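Local coordinates for protein 6-phospho-beta-d glycosidase (Streptococcus pyogenes, PDB 5FOO) that binds 6-phosphocyclophellitol and probably hydrolyses 6-phospho-beta-glucosides as a family 1 glycoside hydrolase, at residues 143-146 and 147-151. The protein carries 1 engineered substitution. Numbering follows the deposited sequence.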
ATOM      1  N   VAL A 143     -10.161 -11.665  10.131  1.00 26.54           N
ATOM      2  CA  VAL A 143     -11.585 -11.457   9.814  1.00 25.92           C
ATOM      3  C   VAL A 143     -12.354 -10.963  11.000  1.00 25.34           C
ATOM      4  O   VAL A 143     -13.160 -10.067  10.878  1.00 31.01           O
ATOM      5  CB  VAL A 143     -12.261 -12.758   9.282  1.00 25.50           C
ATOM      6  CG1 VAL A 143     -13.780 -12.611   9.130  1.00 23.19           C
ATOM      7  CG2 VAL A 143     -11.613 -13.167   7.960  1.00 26.30           C
ATOM      8  N   ALA A 144     -12.123 -11.542  12.156  1.00 26.38           N
ATOM      9  CA  ALA A 144     -12.796 -11.079  13.338  1.00 25.22           C
ATOM     10  C   ALA A 144     -12.427  -9.642  13.680  1.00 29.39           C
ATOM     11  O   ALA A 144     -13.302  -8.826  14.074  1.00 27.25           O
ATOM     12  CB  ALA A 144     -12.540 -12.029  14.470  1.00 26.67           C
ATOM     13  N   PHE A 145     -11.129  -9.296  13.514  1.00 26.69           N
ATOM     14  CA  PHE A 145     -10.696  -7.900  13.621  1.00 25.49           C
ATOM     15  C   PHE A 145     -11.452  -6.978  12.637  1.00 24.86           C
ATOM     16  O   PHE A 145     -11.883  -5.897  13.017  1.00 23.48           O
ATOM     17  CB  PHE A 145      -9.161  -7.817  13.408  1.00 24.92           C
ATOM     18  CG  PHE A 145      -8.650  -6.509  12.957  1.00 24.17           C
ATOM     19  CD1 PHE A 145      -8.761  -5.390  13.764  1.00 25.61           C
ATOM     20  CD2 PHE A 145      -7.919  -6.405  11.763  1.00 26.88           C
ATOM     21  CE1 PHE A 145      -8.232  -4.187  13.362  1.00 25.70           C
ATOM     22  CE2 PHE A 145      -7.431  -5.204  11.356  1.00 25.76           C
ATOM     23  CZ  PHE A 145      -7.574  -4.098  12.155  1.00 26.04           C
ATOM     24  N   SER A 146     -11.564  -7.401  11.391  1.00 25.67           N
ATOM     25  CA  SER A 146     -12.230  -6.593  10.347  1.00 30.00           C
ATOM     26  C   SER A 146     -13.696  -6.339  10.727  1.00 29.69           C
ATOM     27  O   SER A 146     -14.187  -5.201  10.555  1.00 27.64           O
ATOM     28  CB  SER A 146     -12.095  -7.201   8.935  1.00 29.08           C
ATOM     29  OG  SER A 146     -12.992  -8.315   8.753  1.00 31.76           O
ATOM     30  N   LYS A 147     -14.367  -7.369  11.265  1.00 27.51           N
ATOM     31  CA  LYS A 147     -15.746  -7.224  11.744  1.00 31.46           C
ATOM     32  C   LYS A 147     -15.875  -6.179  12.864  1.00 29.55           C
ATOM     33  O   LYS A 147     -16.805  -5.363  12.848  1.00 27.42           O
ATOM     34  CB  LYS A 147     -16.299  -8.518  12.307  1.00 34.82           C
ATOM     35  CG  LYS A 147     -16.859  -9.528  11.365  1.00 44.99           C
ATOM     36  CD  LYS A 147     -17.695 -10.509  12.225  1.00 50.40           C
ATOM     37  CE  LYS A 147     -18.429 -11.529  11.406  1.00 58.58           C
ATOM     38  NZ  LYS A 147     -17.562 -12.703  11.091  1.00 62.15           N
ATOM     39  N   VAL A 148     -14.955  -6.181  13.836  1.00 27.08           N
ATOM     40  CA  VAL A 148     -14.959  -5.088  14.830  1.00 27.23           C
ATOM     41  C   VAL A 148     -14.929  -3.748  14.104  1.00 27.19           C
ATOM     42  O   VAL A 148     -15.770  -2.901  14.383  1.00 26.08           O
ATOM     43  CB  VAL A 148     -13.805  -5.194  15.879  1.00 26.00           C
ATOM     44  CG1 VAL A 148     -13.768  -4.018  16.788  1.00 25.08           C
ATOM     45  CG2 VAL A 148     -13.934  -6.475  16.719  1.00 26.70           C
ATOM     46  N   CYS A 149     -13.975  -3.564  13.164  1.00 26.13           N
ATOM     47  CA  CYS A 149     -13.831  -2.298  12.434  1.00 25.49           C
ATOM     48  C   CYS A 149     -15.149  -1.886  11.726  1.00 24.91           C
ATOM     49  O   CYS A 149     -15.640  -0.787  11.876  1.00 22.73           O
ATOM     50  CB  CYS A 149     -12.727  -2.395  11.419  1.00 27.08           C
ATOM     51  SG  CYS A 149     -11.068  -2.532  12.177  1.00 26.63           S
ATOM     52  N   PHE A 150     -15.710  -2.793  10.958  1.00 26.46           N
ATOM     53  CA  PHE A 150     -16.973  -2.508  10.259  1.00 27.16           C
ATOM     54  C   PHE A 150     -18.160  -2.158  11.248  1.00 26.72           C
ATOM     55  O   PHE A 150     -18.872  -1.181  11.013  1.00 27.41           O
ATOM     56  CB  PHE A 150     -17.353  -3.658   9.381  1.00 24.20           C
ATOM     57  CG  PHE A 150     -16.263  -4.104   8.441  1.00 25.06           C
ATOM     58  CD1 PHE A 150     -15.400  -3.190   7.843  1.00 24.45           C
ATOM     59  CD2 PHE A 150     -16.163  -5.448   8.098  1.00 23.33           C
ATOM     60  CE1 PHE A 150     -14.424  -3.622   6.943  1.00 28.36           C
ATOM     61  CE2 PHE A 150     -15.247  -5.870   7.179  1.00 25.82           C
ATOM     62  CZ  PHE A 150     -14.360  -4.954   6.596  1.00 27.34           C
ATOM     63  N   GLU A 151     -18.303  -2.908  12.334  1.00 25.81           N
ATOM     64  CA  GLU A 151     -19.329  -2.642  13.335  1.00 27.71           C
ATOM     65  C   GLU A 151     -19.130  -1.312  14.031  1.00 30.38           C
ATOM     66  O   GLU A 151     -20.082  -0.588  14.253  1.00 28.74           O
ATOM     67  CB  GLU A 151     -19.364  -3.773  14.358  1.00 29.30           C
ATOM     68  CG  GLU A 151     -19.887  -5.038  13.701  1.00 33.14           C
ATOM     69  CD  GLU A 151     -19.671  -6.299  14.488  1.00 37.15           C
ATOM     70  OE1 GLU A 151     -19.163  -6.235  15.618  1.00 38.85           O
ATOM     71  OE2 GLU A 151     -20.052  -7.375  13.963  1.00 40.38           O
TER
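F150 lies back over the preceding turn of helix 136-153, with S146 O lying over one face of its ring. From CB outward, each of its atoms meets S146: CB flanks S146 O, CG and CD2 come closest to it, with CG 3.2 Å from S146 O, and on the far rim CE2 reaches S146 OG at 3.7 Å while CZ touches S146 CB. CG stands beside the backbone N of F150 (chi1 -52°), which brings the ring over that carbonyl. S146 O stands 3.1 Å from the F150 ring plane, nearer the ring's edge than its middle; it also accepts the nearly straight helix bond from F150 N (170°). Beyond S146, the ring of F150 meets W160 and Y207 edge-to-face. S146 OG donates a hydrogen bond to V143 O, 2.8 Å away, and V143 O accepts K147 N as well, so one carbonyl serves both the hydroxyl and the regular helix bond. One turn apart, F145 and C149 make a sulfur-aromatic contact: the sulfur sits obliquely to the ring, 4.1 Å from C149 SG to the F145 ring centroid, with CE1 the nearest ring atom. That ring also stacks on W79, while L82 of helix 79-82 touches F145, V148 and C149. F150 and S146 meet V203 of helix 186-208, so this outer helix of the (beta/alpha)8 barrel packs against its neighbours on two sides. The chemistry is that of a buried helix face: V143 O takes up the S146 hydroxyl within the helix, so rings, sulfur and aliphatic side chains can pack against apolar neighbours.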